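Local coordinates for protein 2-oxoglutarate dehydrogenase E3 component (Thermus thermophilus, PDB 2YQU) that probably oxidises protein-bound dihydrolipoyl groups with NAD(+), working through a tightly bound FAD and a redox-active disulfide as the E3 component of the 2-oxoglutarate dehydrogenase complex, at residues A[112-115]-A[119-122]; A[105-110]-A[124-129]; A[362-367]-A[393-398]; A[423-428]-A[447-452]. All blocks are in the same frame, centred on the assembly; numbering follows the deposited sequence.

How the interactions relate
Two well-separated neighbourhoods emerge as the chain is followed from its N terminus. Interaction 2 closes a loop between 105-110, the edge strand of the FAD domain's parallel sheet, and 124-129; interaction 1, the hairpin contact of 112-115 with 119-122, is nested inside that loop. Their centres are 8 Å apart, and Val-119 and Val-121 pair through their backbones with Leu-128 and Glu-126. Further along, interaction 3 closes between 362-367 and 393-398 in the dimerisation domain, and interaction 4 follows it in series, bringing together two helix ends near the C terminus. Asp-395 joins these two, while about 50 Å separates the centres of interactions 1 and 3.

Interaction 1 of 4, residues A[112-115]-A[119-122]; sequences RFLS and VLVE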
loop_
_atom_site.group_PDB
_atom_site.type_symbol
_atom_site.label_atom_id
_atom_site.label_comp_id
_atom_site.label_asym_id
_atom_site.label_seq_id
_atom_site.Cartn_x
_atom_site.Cartn_y
_atom_site.Cartn_z
ATOM N N ARG A 112 -29.225 -22.659 19.611
ATOM C CA ARG A 112 -29.059 -24.094 19.795
ATOM C C ARG A 112 -30.034 -24.835 18.884
ATOM O O ARG A 112 -31.229 -24.559 18.913
ATOM C CB ARG A 112 -29.337 -24.457 21.255
ATOM C CG ARG A 112 -29.006 -25.886 21.638
ATOM C CD ARG A 112 -29.428 -26.229 23.060
ATOM N NE ARG A 112 -30.806 -26.701 23.090
ATOM C CZ ARG A 112 -31.451 -27.081 24.179
ATOM N NH1 ARG A 112 -30.860 -27.050 25.374
ATOM N NH2 ARG A 112 -32.703 -27.496 24.071
ATOM N N PHE A 113 -29.531 -25.772 18.085
ATOM C CA PHE A 113 -30.377 -26.551 17.180
ATOM C C PHE A 113 -31.401 -27.403 17.949
ATOM O O PHE A 113 -31.062 -28.075 18.917
ATOM C CB PHE A 113 -29.541 -27.478 16.292
ATOM C CG PHE A 113 -28.855 -26.781 15.143
ATOM C CD1 PHE A 113 -27.498 -26.511 15.190
ATOM C CD2 PHE A 113 -29.572 -26.416 14.006
ATOM C CE1 PHE A 113 -26.868 -25.877 14.132
ATOM C CE2 PHE A 113 -28.948 -25.782 12.950
ATOM C CZ PHE A 113 -27.596 -25.521 13.008
ATOM N N LEU A 114 -32.647 -27.343 17.495
ATOM C CA LEU A 114 -33.727 -28.210 17.967
ATOM C C LEU A 114 -33.986 -29.301 16.935
ATOM O O LEU A 114 -34.279 -30.442 17.291
ATOM C CB LEU A 114 -34.997 -27.384 18.184
ATOM C CG LEU A 114 -35.274 -26.767 19.561
ATOM C CD1 LEU A 114 -34.038 -26.551 20.423
ATOM C CD2 LEU A 114 -36.056 -25.473 19.393
ATOM N N SER A 115 -33.891 -28.929 15.660
ATOM C CA SER A 115 -33.953 -29.861 14.536
ATOM C C SER A 115 -33.092 -29.305 13.401
ATOM O O SER A 115 -32.378 -28.312 13.588
ATOM C CB SER A 115 -35.397 -30.022 14.065
ATOM O OG SER A 115 -35.858 -28.838 13.443
ATOM N N VAL A 119 -34.197 -23.564 15.429
ATOM C CA VAL A 119 -33.151 -23.134 16.349
ATOM C C VAL A 119 -33.771 -22.376 17.521
ATOM O O VAL A 119 -34.557 -21.450 17.322
ATOM C CB VAL A 119 -32.143 -22.205 15.626
ATOM C CG1 VAL A 119 -31.157 -21.594 16.608
ATOM C CG2 VAL A 119 -31.411 -22.969 14.546
ATOM N N LEU A 120 -33.401 -22.764 18.738
ATOM C CA LEU A 120 -33.824 -22.060 19.945
ATOM C C LEU A 120 -32.820 -20.973 20.311
ATOM O O LEU A 120 -31.621 -21.230 20.377
ATOM C CB LEU A 120 -33.954 -23.048 21.105
ATOM C CG LEU A 120 -34.132 -22.477 22.519
ATOM C CD1 LEU A 120 -35.489 -21.804 22.672
ATOM C CD2 LEU A 120 -33.940 -23.585 23.549
ATOM N N VAL A 121 -33.316 -19.759 20.528
ATOM C CA VAL A 121 -32.559 -18.712 21.203
ATOM C C VAL A 121 -32.846 -18.919 22.680
ATOM O O VAL A 121 -33.950 -18.642 23.149
ATOM C CB VAL A 121 -33.002 -17.299 20.776
ATOM C CG1 VAL A 121 -32.113 -16.236 21.431
ATOM C CG2 VAL A 121 -32.984 -17.164 19.259
ATOM N N GLU A 122 -31.856 -19.421 23.406
ATOM C CA GLU A 122 -32.062 -19.880 24.776
ATOM C C GLU A 122 -32.499 -18.772 25.733
ATOM O O GLU A 122 -33.302 -19.014 26.632
ATOM C CB GLU A 122 -30.794 -20.555 25.298
ATOM C CG GLU A 122 -30.443 -21.830 24.553
ATOM C CD GLU A 122 -29.645 -22.797 25.394
ATOM O OE1 GLU A 122 -30.089 -23.953 25.568
ATOM O OE2 GLU A 122 -28.574 -22.387 25.885
#
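Val-119 turns its CG2 methyl to the ring of Phe-113, 3.9 Å from CD2, in the non-hydrogen-bonded pair of this antiparallel beta hairpin. Both are apolar, as befits a sheet face that also packs on Ile-133 of the parallel sheet. Leu-120 forms the hydrogen-bonded pair with Arg-112: its N gives a bond of 2.8 Å to Arg-112 O, and its O receives Arg-112 N at 2.9 Å. On the other face its CB sits against CD1 of Leu-114 at 3.6 Å, while CD2 lies over one face of the Arg-112 guanidinium, near the rim. Glu-122 then meets this arginine at about a right angle. Arg-112 runs out with CG anti to the backbone N (chi1 -172°) and bends at chi3, which brings NH1 within 3.2 Å of Glu-122 OE1. That oxygen stands well out of the guanidinium plane, so the salt bridge rests on charge without a directed N-H. Direction in this contact thus comes from the backbone ladder, with the side chains adding apolar cover and electrostatic attraction.

Interaction 2 of 4, residues A[105-110]-A[124-129]; sequences ARHQGT and TGEELE. With FAD (flavin-adenine dinucleotide), chain D.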
loop_
_atom_site.group_PDB
_atom_site.type_symbol
_atom_site.label_atom_id
_atom_site.label_comp_id
_atom_site.label_asym_id
_atom_site.label_seq_id
_atom_site.Cartn_x
_atom_site.Cartn_y
_atom_site.Cartn_z
ATOM N N ALA A 105 -33.016 -8.917 10.650
ATOM C CA ALA A 105 -33.498 -9.080 12.010
ATOM C C ALA A 105 -32.388 -9.660 12.869
ATOM O O ALA A 105 -31.641 -10.529 12.425
ATOM C CB ALA A 105 -34.694 -9.987 12.030
ATOM N N ARG A 106 -32.281 -9.169 14.096
ATOM C CA ARG A 106 -31.247 -9.618 15.013
ATOM C C ARG A 106 -31.862 -10.139 16.305
ATOM O O ARG A 106 -32.775 -9.525 16.858
ATOM C CB ARG A 106 -30.270 -8.473 15.296
ATOM C CG ARG A 106 -29.051 -8.888 16.094
ATOM C CD ARG A 106 -29.176 -8.600 17.569
ATOM N NE ARG A 106 -28.254 -9.387 18.380
ATOM C CZ ARG A 106 -27.216 -8.899 19.049
ATOM N NH1 ARG A 106 -26.901 -7.614 19.004
ATOM N NH2 ARG A 106 -26.469 -9.713 19.771
ATOM N N HIS A 107 -31.352 -11.275 16.771
ATOM C CA HIS A 107 -31.755 -11.892 18.031
ATOM C C HIS A 107 -30.526 -11.996 18.924
ATOM O O HIS A 107 -29.458 -12.375 18.459
ATOM C CB HIS A 107 -32.307 -13.293 17.790
ATOM C CG HIS A 107 -33.432 -13.337 16.806
ATOM N ND1 HIS A 107 -34.749 -13.479 17.190
ATOM C CD2 HIS A 107 -33.439 -13.251 15.455
ATOM C CE1 HIS A 107 -35.517 -13.482 16.115
ATOM N NE2 HIS A 107 -34.749 -13.338 15.050
ATOM N N GLN A 108 -30.679 -11.677 20.203
ATOM C CA GLN A 108 -29.576 -11.769 21.153
ATOM C C GLN A 108 -29.762 -12.979 22.058
ATOM O O GLN A 108 -30.759 -13.092 22.776
ATOM C CB GLN A 108 -29.460 -10.505 21.994
ATOM C CG GLN A 108 -28.256 -10.526 22.931
ATOM C CD GLN A 108 -27.994 -9.199 23.611
ATOM O OE1 GLN A 108 -27.330 -9.158 24.643
ATOM N NE2 GLN A 108 -28.503 -8.120 23.043
ATOM N N GLY A 109 -28.779 -13.870 22.027
ATOM C CA GLY A 109 -28.837 -15.130 22.743
ATOM C C GLY A 109 -27.979 -16.203 22.106
ATOM O O GLY A 109 -27.393 -16.003 21.034
ATOM N N THR A 110 -27.906 -17.344 22.782
ATOM C CA THR A 110 -27.171 -18.502 22.303
ATOM C C THR A 110 -28.114 -19.360 21.481
ATOM O O THR A 110 -29.096 -19.886 22.005
ATOM C CB THR A 110 -26.615 -19.310 23.496
ATOM O OG1 THR A 110 -25.586 -18.560 24.157
ATOM C CG2 THR A 110 -25.928 -20.587 23.041
ATOM N N THR A 124 -34.127 -15.704 25.016
ATOM C CA THR A 124 -35.470 -15.176 24.728
ATOM C C THR A 124 -36.539 -16.273 24.665
ATOM O O THR A 124 -37.739 -15.977 24.649
ATOM C CB THR A 124 -35.490 -14.336 23.408
ATOM O OG1 THR A 124 -35.229 -15.170 22.268
ATOM C CG2 THR A 124 -34.367 -13.305 23.379
ATOM N N GLY A 125 -36.107 -17.532 24.647
ATOM C CA GLY A 125 -37.002 -18.665 24.451
ATOM C C GLY A 125 -37.590 -18.801 23.050
ATOM O O GLY A 125 -38.403 -19.690 22.811
ATOM N N GLU A 126 -37.184 -17.935 22.121
ATOM C CA GLU A 126 -37.735 -17.945 20.767
ATOM C C GLU A 126 -37.318 -19.198 20.024
ATOM O O GLU A 126 -36.167 -19.625 20.116
ATOM C CB GLU A 126 -37.226 -16.756 19.955
ATOM C CG GLU A 126 -37.827 -15.413 20.297
ATOM C CD GLU A 126 -37.183 -14.308 19.492
ATOM O OE1 GLU A 126 -37.853 -13.767 18.581
ATOM O OE2 GLU A 126 -36.003 -14.003 19.761
ATOM N N GLU A 127 -38.255 -19.773 19.282
ATOM C CA GLU A 127 -37.950 -20.834 18.337
ATOM C C GLU A 127 -38.038 -20.244 16.939
ATOM O O GLU A 127 -39.076 -19.694 16.556
ATOM C CB GLU A 127 -38.924 -21.992 18.506
ATOM C CG GLU A 127 -38.785 -22.677 19.858
ATOM C CD GLU A 127 -39.612 -23.943 19.969
ATOM O OE1 GLU A 127 -40.457 -24.192 19.085
ATOM O OE2 GLU A 127 -39.411 -24.689 20.944
ATOM N N LEU A 128 -36.936 -20.331 16.196
ATOM C CA LEU A 128 -36.816 -19.725 14.882
ATOM C C LEU A 128 -36.694 -20.802 13.814
ATOM O O LEU A 128 -35.939 -21.750 13.971
ATOM C CB LEU A 128 -35.575 -18.827 14.832
ATOM C CG LEU A 128 -35.412 -17.784 15.944
ATOM C CD1 LEU A 128 -34.168 -16.939 15.697
ATOM C CD2 LEU A 128 -36.637 -16.898 16.068
ATOM N N GLU A 129 -37.443 -20.660 12.732
ATOM C CA GLU A 129 -37.326 -21.565 11.599
ATOM C C GLU A 129 -36.765 -20.823 10.402
ATOM O O GLU A 129 -36.923 -19.603 10.285
ATOM C CB GLU A 129 -38.680 -22.165 11.248
ATOM C CG GLU A 129 -39.177 -23.144 12.295
ATOM C CD GLU A 129 -40.658 -23.441 12.179
ATOM O OE1 GLU A 129 -41.441 -22.523 11.846
ATOM O OE2 GLU A 129 -41.040 -24.604 12.426
HETATM P PA FAD D . -16.133 -14.850 14.800
HETATM O O1A FAD D . -15.444 -15.455 15.965
HETATM O O2A FAD D . -15.546 -13.495 14.385
HETATM O O5B FAD D . -17.696 -14.735 15.124
HETATM C C5B FAD D . -18.363 -15.813 15.735
HETATM C C4B FAD D . -19.494 -15.230 16.555
HETATM O O4B FAD D . -20.410 -16.268 16.838
HETATM C C3B FAD D . -19.028 -14.672 17.897
HETATM O O3B FAD D . -19.383 -13.312 18.008
HETATM C C2B FAD D . -19.754 -15.510 18.932
HETATM O O2B FAD D . -20.190 -14.737 20.027
HETATM C C1B FAD D . -20.919 -16.080 18.139
HETATM N N9A FAD D . -21.453 -17.377 18.565
HETATM C C8A FAD D . -20.785 -18.564 18.723
HETATM N N7A FAD D . -21.670 -19.518 19.064
HETATM C C5A FAD D . -22.899 -18.955 19.127
HETATM C C6A FAD D . -24.160 -19.461 19.430
HETATM N N6A FAD D . -24.390 -20.761 19.595
HETATM N N1A FAD D . -25.223 -18.595 19.392
HETATM C C2A FAD D . -25.089 -17.267 19.071
HETATM N N3A FAD D . -23.837 -16.777 18.763
HETATM C C4A FAD D . -22.775 -17.613 18.806
HETATM N N1 FAD D . -7.995 -12.045 11.297
HETATM C C2 FAD D . -7.594 -11.325 10.193
HETATM O O2 FAD D . -7.955 -11.645 9.056
HETATM N N3 FAD D . -6.777 -10.234 10.355
HETATM C C4 FAD D . -6.348 -9.859 11.608
HETATM O O4 FAD D . -5.795 -8.775 11.705
HETATM C C4X FAD D . -6.748 -10.571 12.738
HETATM N N5 FAD D . -6.322 -10.198 14.003
HETATM C C5X FAD D . -6.746 -10.934 15.108
HETATM C C6 FAD D . -6.313 -10.556 16.382
HETATM C C7 FAD D . -6.727 -11.285 17.506
HETATM C C7M FAD D . -6.326 -10.787 18.870
HETATM C C8 FAD D . -7.572 -12.380 17.354
HETATM C C8M FAD D . -8.285 -12.981 18.538
HETATM C C9 FAD D . -8.000 -12.756 16.080
HETATM C C9A FAD D . -7.583 -12.042 14.950
HETATM N N10 FAD D . -7.995 -12.420 13.670
HETATM C C10 FAD D . -7.577 -11.678 12.574
HETATM C "C1'" FAD D . -8.794 -13.671 13.413
HETATM C "C2'" FAD D . -10.263 -13.273 13.242
HETATM O "O2'" FAD D . -10.741 -12.614 14.405
HETATM C "C3'" FAD D . -11.147 -14.461 12.879
HETATM O "O3'" FAD D . -10.590 -15.149 11.775
HETATM C "C4'" FAD D . -12.550 -14.003 12.497
HETATM O "O4'" FAD D . -13.143 -13.296 13.559
HETATM C "C5'" FAD D . -13.412 -15.198 12.075
HETATM O "O5'" FAD D . -14.729 -14.774 11.800
HETATM P P FAD D . -15.973 -15.763 12.041
HETATM O O1P FAD D . -17.222 -15.096 11.564
HETATM O O2P FAD D . -15.698 -17.144 11.476
HETATM O O3P FAD D . -16.084 -15.966 13.638
#
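His-107 and Leu-128 meet ring to methyl where the edge strand of the FAD domain's Rossmann-type parallel sheet approaches the small antiparallel sheet that follows it. Leu-128 reaches in from the opposite direction and sets CD1 over the centre of the imidazole, 3.6 Å from the centroid and 4° off the ring normal, a CH-pi contact that suits a branched aliphatic residue. At the ring edge, ND1 donates to Glu-126 OE2 over 2.9 Å, with an N-H...O angle of 166°. The carboxylate lies near the plane of the imidazole but is turned 42° against it, and the nitrogen meets OE2 from above the carboxylate plane. Across the ring, NE2 is hydrogen-bonded to Tyr-2, so both nitrogens are engaged and the ring's rotation is fixed. An alanine in place of His-107 is likely to leave Glu-126 and Tyr-2 without their shared partner and open a gap over the Leu-128 methyl. Beyond the strand, Gly-109, whose backbone angles call for glycine, passes its O 3.3 Å from C2A of the FAD adenine. Glu-126 OE2 is gripped a second time, through its anti lone pair, by Thr-124 OG1 at 2.9 Å.

Interaction 3 of 4, residues A[362-367]-A[393-398]; sequences PYKVGK and KTDRIL
The ammonium group of Lys-364 is gripped by two acceptors: NZ donates to Asp-395 OD2 over 2.9 Å, completing a salt bridge, and also bonds to the backbone O of Trp-449. Lysine suits the place because its long chain can carry a charge from the strand to a turn beyond the next strand. Here the chain bends at chi3 (-82°) and crosses the aspartate at about a right angle, and NZ meets OD2 from above the carboxylate plane, 40° out of it. Asp-395 is buried, yet its other oxygen, OD1, accepts from Glu-425 N, so both carboxylate oxygens have partners and the negative charge is probably well compensated. Apolar contact is lighter, with Leu-398 CD1 resting 4.1 Å from Tyr-363 CB, while the tyrosine hydroxyl bonds to Glu-353. Strand 385-391 runs between strands 363-369 and 397-404, so side chains bridge one intervening strand of the antiparallel sheet typical of the dimerisation domain in this disulfide oxidoreductase family.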
loop_
_atom_site.group_PDB
_atom_site.type_symbol
_atom_site.label_atom_id
_atom_site.label_comp_id
_atom_site.label_asym_id
_atom_site.label_seq_id
_atom_site.Cartn_x
_atom_site.Cartn_y
_atom_site.Cartn_z
ATOM N N PRO A 362 6.970 -27.530 -10.482
ATOM C CA PRO A 362 8.222 -26.849 -10.823
ATOM C C PRO A 362 8.010 -25.343 -10.876
ATOM O O PRO A 362 7.028 -24.901 -11.474
ATOM C CB PRO A 362 8.547 -27.394 -12.211
ATOM C CG PRO A 362 7.219 -27.693 -12.818
ATOM C CD PRO A 362 6.325 -28.110 -11.678
ATOM N N TYR A 363 8.893 -24.577 -10.240
ATOM C CA TYR A 363 8.728 -23.127 -10.175
ATOM C C TYR A 363 10.029 -22.342 -10.291
ATOM O O TYR A 363 11.137 -22.881 -10.134
ATOM C CB TYR A 363 7.979 -22.727 -8.892
ATOM C CG TYR A 363 8.713 -23.055 -7.609
ATOM C CD1 TYR A 363 9.419 -22.081 -6.921
ATOM C CD2 TYR A 363 8.695 -24.343 -7.087
ATOM C CE1 TYR A 363 10.100 -22.378 -5.749
ATOM C CE2 TYR A 363 9.369 -24.656 -5.918
ATOM C CZ TYR A 363 10.067 -23.669 -5.247
ATOM O OH TYR A 363 10.738 -23.964 -4.081
ATOM N N LYS A 364 9.865 -21.054 -10.580
ATOM C CA LYS A 364 10.948 -20.083 -10.588
ATOM C C LYS A 364 10.738 -19.103 -9.439
ATOM O O LYS A 364 9.600 -18.785 -9.078
ATOM C CB LYS A 364 10.986 -19.320 -11.911
ATOM C CG LYS A 364 10.734 -20.177 -13.140
ATOM C CD LYS A 364 10.611 -19.345 -14.409
ATOM C CE LYS A 364 9.214 -18.758 -14.578
ATOM N NZ LYS A 364 9.082 -17.937 -15.812
ATOM N N VAL A 365 11.844 -18.636 -8.877
ATOM C CA VAL A 365 11.843 -17.698 -7.767
ATOM C C VAL A 365 12.376 -16.359 -8.263
ATOM O O VAL A 365 13.444 -16.295 -8.882
ATOM C CB VAL A 365 12.724 -18.221 -6.616
ATOM C CG1 VAL A 365 12.883 -17.177 -5.522
ATOM C CG2 VAL A 365 12.144 -19.529 -6.045
ATOM N N GLY A 366 11.614 -15.300 -8.003
ATOM C CA GLY A 366 12.048 -13.937 -8.243
ATOM C C GLY A 366 12.015 -13.181 -6.928
ATOM O O GLY A 366 11.027 -13.232 -6.214
ATOM N N LYS A 367 13.090 -12.476 -6.607
ATOM C CA LYS A 367 13.208 -11.804 -5.326
ATOM C C LYS A 367 13.834 -10.427 -5.508
ATOM O O LYS A 367 14.852 -10.280 -6.188
ATOM C CB LYS A 367 14.046 -12.658 -4.368
ATOM C CG LYS A 367 14.113 -12.146 -2.952
ATOM C CD LYS A 367 14.583 -13.254 -2.014
ATOM C CE LYS A 367 15.268 -12.705 -0.786
ATOM N NZ LYS A 367 15.840 -13.815 0.037
ATOM N N LYS A 393 6.871 -23.582 -16.296
ATOM C CA LYS A 393 6.453 -23.761 -17.679
ATOM C C LYS A 393 5.487 -22.677 -18.157
ATOM O O LYS A 393 5.676 -22.135 -19.244
ATOM C CB LYS A 393 5.825 -25.140 -17.858
ATOM C CG LYS A 393 5.527 -25.494 -19.306
ATOM C CD LYS A 393 5.041 -26.937 -19.434
ATOM C CE LYS A 393 4.983 -27.391 -20.890
ATOM N NZ LYS A 393 3.597 -27.788 -21.268
ATOM N N THR A 394 4.454 -22.369 -17.363
ATOM C CA THR A 394 3.386 -21.450 -17.797
ATOM C C THR A 394 3.597 -19.992 -17.382
ATOM O O THR A 394 2.893 -19.105 -17.862
ATOM C CB THR A 394 2.016 -21.895 -17.244
ATOM O OG1 THR A 394 2.027 -21.825 -15.809
ATOM C CG2 THR A 394 1.726 -23.365 -17.561
ATOM N N ASP A 395 4.548 -19.763 -16.480
ATOM C CA ASP A 395 4.788 -18.455 -15.871
ATOM C C ASP A 395 3.641 -17.953 -14.980
ATOM O O ASP A 395 3.641 -16.800 -14.552
ATOM C CB ASP A 395 5.118 -17.407 -16.942
ATOM C CG ASP A 395 5.802 -16.192 -16.360
ATOM O OD1 ASP A 395 5.425 -15.057 -16.734
ATOM O OD2 ASP A 395 6.717 -16.288 -15.511
ATOM N N ARG A 396 2.692 -18.827 -14.675
ATOM C CA ARG A 396 1.567 -18.476 -13.822
ATOM C C ARG A 396 2.080 -18.177 -12.406
ATOM O O ARG A 396 2.869 -18.938 -11.852
ATOM C CB ARG A 396 0.546 -19.625 -13.832
ATOM C CG ARG A 396 -0.581 -19.521 -12.817
ATOM C CD ARG A 396 -1.792 -18.733 -13.279
ATOM N NE ARG A 396 -2.905 -18.951 -12.359
ATOM C CZ ARG A 396 -3.857 -19.870 -12.511
ATOM N NH1 ARG A 396 -3.870 -20.689 -13.562
ATOM N NH2 ARG A 396 -4.817 -19.970 -11.596
ATOM N N ILE A 397 1.655 -17.057 -11.829
ATOM C CA ILE A 397 2.026 -16.750 -10.446
ATOM C C ILE A 397 1.386 -17.797 -9.532
ATOM O O ILE A 397 0.175 -18.019 -9.580
ATOM C CB ILE A 397 1.603 -15.333 -10.025
ATOM C CG1 ILE A 397 2.334 -14.276 -10.866
ATOM C CG2 ILE A 397 1.893 -15.113 -8.534
ATOM C CD1 ILE A 397 1.708 -12.912 -10.779
ATOM N N LEU A 398 2.220 -18.444 -8.725
ATOM C CA LEU A 398 1.762 -19.465 -7.781
ATOM C C LEU A 398 1.671 -18.948 -6.354
ATOM O O LEU A 398 0.857 -19.444 -5.573
ATOM C CB LEU A 398 2.686 -20.680 -7.834
ATOM C CG LEU A 398 2.742 -21.394 -9.186
ATOM C CD1 LEU A 398 3.864 -22.405 -9.195
ATOM C CD2 LEU A 398 1.414 -22.052 -9.498
#

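Interaction 4 of 4, residues A[423-428]-A[447-452]; sequences SAEDLG and AAWERP
Glu-425 lays its aliphatic stem across the indole of Trp-449 where the start of helix 424-429 meets the end of helix 438-449 in the dimerisation region. This is the tight part: Glu-425 CB stands 3.5 Å from the centroid of the five-membered ring, 4° off its normal, a CH-pi contact. A chi1 of -174° swings CG away from the backbone N, and the extended chain beyond it follows the ring face until the carboxylate stacks over the indole at 22° between planes. Beside it the packing is lighter, the Ala-424 methyl resting 4.0 Å from Trp-449 CB and 4.1 Å from Ala-448 CB; alanine suits a place where the CA atoms of Ala-424 and Trp-449 come within 5.2 Å. The looser, more exposed side begins at the Glu-425 carboxylate, whose OE1 forms a salt bridge with Arg-429, and at Glu-450 beyond the helix end, which places OE1 over the opposite indole face toward its rim. An alanine in place of Trp-449 would probably strip the Glu-425 stem of its flat support, leaving the side chain to rely on the Arg-429 pairing at OE1. Over the indole, Glu-425 CG comes within 3.4 Å of Trp-449 CE2.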
loop_
_atom_site.group_PDB
_atom_site.type_symbol
_atom_site.label_atom_id
_atom_site.label_comp_id
_atom_site.label_asym_id
_atom_site.label_seq_id
_atom_site.Cartn_x
_atom_site.Cartn_y
_atom_site.Cartn_z
ATOM N N SER A 423 0.201 -13.995 -14.951
ATOM C CA SER A 423 1.566 -14.451 -15.089
ATOM C C SER A 423 2.498 -13.451 -14.406
ATOM O O SER A 423 2.127 -12.290 -14.189
ATOM C CB SER A 423 1.934 -14.579 -16.564
ATOM O OG SER A 423 1.920 -13.322 -17.208
ATOM N N ALA A 424 3.701 -13.906 -14.073
ATOM C CA ALA A 424 4.730 -13.052 -13.479
ATOM C C ALA A 424 5.097 -11.931 -14.452
ATOM O O ALA A 424 5.281 -10.786 -14.044
ATOM C CB ALA A 424 5.968 -13.871 -13.121
ATOM N N GLU A 425 5.184 -12.278 -15.740
ATOM C CA GLU A 425 5.420 -11.311 -16.808
ATOM C C GLU A 425 4.382 -10.191 -16.804
ATOM O O GLU A 425 4.738 -9.033 -16.907
ATOM C CB GLU A 425 5.426 -11.982 -18.190
ATOM C CG GLU A 425 5.820 -11.035 -19.325
ATOM C CD GLU A 425 5.644 -11.640 -20.709
ATOM O OE1 GLU A 425 5.444 -10.869 -21.671
ATOM O OE2 GLU A 425 5.686 -12.875 -20.851
ATOM N N ASP A 426 3.103 -10.528 -16.684
ATOM C CA ASP A 426 2.063 -9.503 -16.738
ATOM C C ASP A 426 2.093 -8.590 -15.521
ATOM O O ASP A 426 1.876 -7.390 -15.658
ATOM C CB ASP A 426 0.682 -10.116 -16.940
ATOM C CG ASP A 426 0.454 -10.559 -18.381
ATOM O OD1 ASP A 426 -0.333 -11.490 -18.584
ATOM O OD2 ASP A 426 1.029 -10.048 -19.376
ATOM N N LEU A 427 2.364 -9.146 -14.342
ATOM C CA LEU A 427 2.526 -8.321 -13.145
ATOM C C LEU A 427 3.731 -7.399 -13.309
ATOM O O LEU A 427 3.670 -6.224 -12.973
ATOM C CB LEU A 427 2.672 -9.196 -11.899
ATOM C CG LEU A 427 2.842 -8.487 -10.554
ATOM C CD1 LEU A 427 1.719 -7.488 -10.308
ATOM C CD2 LEU A 427 2.898 -9.519 -9.453
ATOM N N GLY A 428 4.818 -7.924 -13.863
ATOM C CA GLY A 428 6.057 -7.175 -13.948
ATOM C C GLY A 428 6.050 -6.113 -15.024
ATOM O O GLY A 428 6.792 -5.127 -14.936
ATOM N N ALA A 447 11.736 -10.629 -12.115
ATOM C CA ALA A 447 12.799 -11.570 -11.774
ATOM C C ALA A 447 12.330 -13.020 -11.836
ATOM O O ALA A 447 13.101 -13.906 -12.182
ATOM C CB ALA A 447 13.370 -11.253 -10.381
ATOM N N ALA A 448 11.072 -13.263 -11.481
ATOM C CA ALA A 448 10.501 -14.604 -11.552
ATOM C C ALA A 448 10.256 -14.974 -13.012
ATOM O O ALA A 448 10.513 -16.102 -13.424
ATOM C CB ALA A 448 9.190 -14.676 -10.746
ATOM N N TRP A 449 9.780 -14.006 -13.789
ATOM C CA TRP A 449 9.481 -14.215 -15.203
ATOM C C TRP A 449 10.759 -14.542 -15.966
ATOM O O TRP A 449 10.877 -15.590 -16.597
ATOM C CB TRP A 449 8.844 -12.956 -15.795
ATOM C CG TRP A 449 8.819 -12.928 -17.294
ATOM C CD1 TRP A 449 8.462 -13.948 -18.120
ATOM C CD2 TRP A 449 9.153 -11.822 -18.147
ATOM N NE1 TRP A 449 8.548 -13.551 -19.433
ATOM C CE2 TRP A 449 8.976 -12.252 -19.481
ATOM C CE3 TRP A 449 9.587 -10.511 -17.922
ATOM C CZ2 TRP A 449 9.211 -11.418 -20.585
ATOM C CZ3 TRP A 449 9.828 -9.677 -19.027
ATOM C CH2 TRP A 449 9.636 -10.140 -20.336
ATOM N N GLU A 450 11.708 -13.625 -15.883
ATOM C CA GLU A 450 12.967 -13.733 -16.605
ATOM C C GLU A 450 14.052 -13.057 -15.769
ATOM O O GLU A 450 14.793 -13.714 -15.038
ATOM C CB GLU A 450 12.840 -13.066 -17.973
ATOM C CG GLU A 450 12.198 -13.915 -19.056
ATOM C CD GLU A 450 12.250 -13.261 -20.433
ATOM O OE1 GLU A 450 12.402 -12.021 -20.524
ATOM O OE2 GLU A 450 12.133 -13.993 -21.440
ATOM N N ARG A 451 14.126 -11.740 -15.867
ATOM C CA ARG A 451 15.089 -10.960 -15.102
ATOM C C ARG A 451 14.544 -9.559 -14.852
ATOM O O ARG A 451 13.851 -9.000 -15.706
ATOM C CB ARG A 451 16.424 -10.865 -15.851
ATOM C CG ARG A 451 16.294 -10.327 -17.260
ATOM C CD ARG A 451 17.606 -10.276 -18.038
ATOM N NE ARG A 451 18.046 -11.613 -18.425
ATOM C CZ ARG A 451 18.905 -12.369 -17.739
ATOM N NH1 ARG A 451 19.449 -11.938 -16.605
ATOM N NH2 ARG A 451 19.224 -13.576 -18.195
ATOM N N PRO A 452 14.892 -8.981 -13.706
ATOM C CA PRO A 452 14.469 -7.623 -13.372
ATOM C C PRO A 452 15.339 -6.608 -14.092
ATOM O O PRO A 452 16.351 -6.988 -14.681
ATOM C CB PRO A 452 14.719 -7.545 -11.866
ATOM C CG PRO A 452 15.867 -8.442 -11.638
ATOM C CD PRO A 452 15.755 -9.548 -12.652
#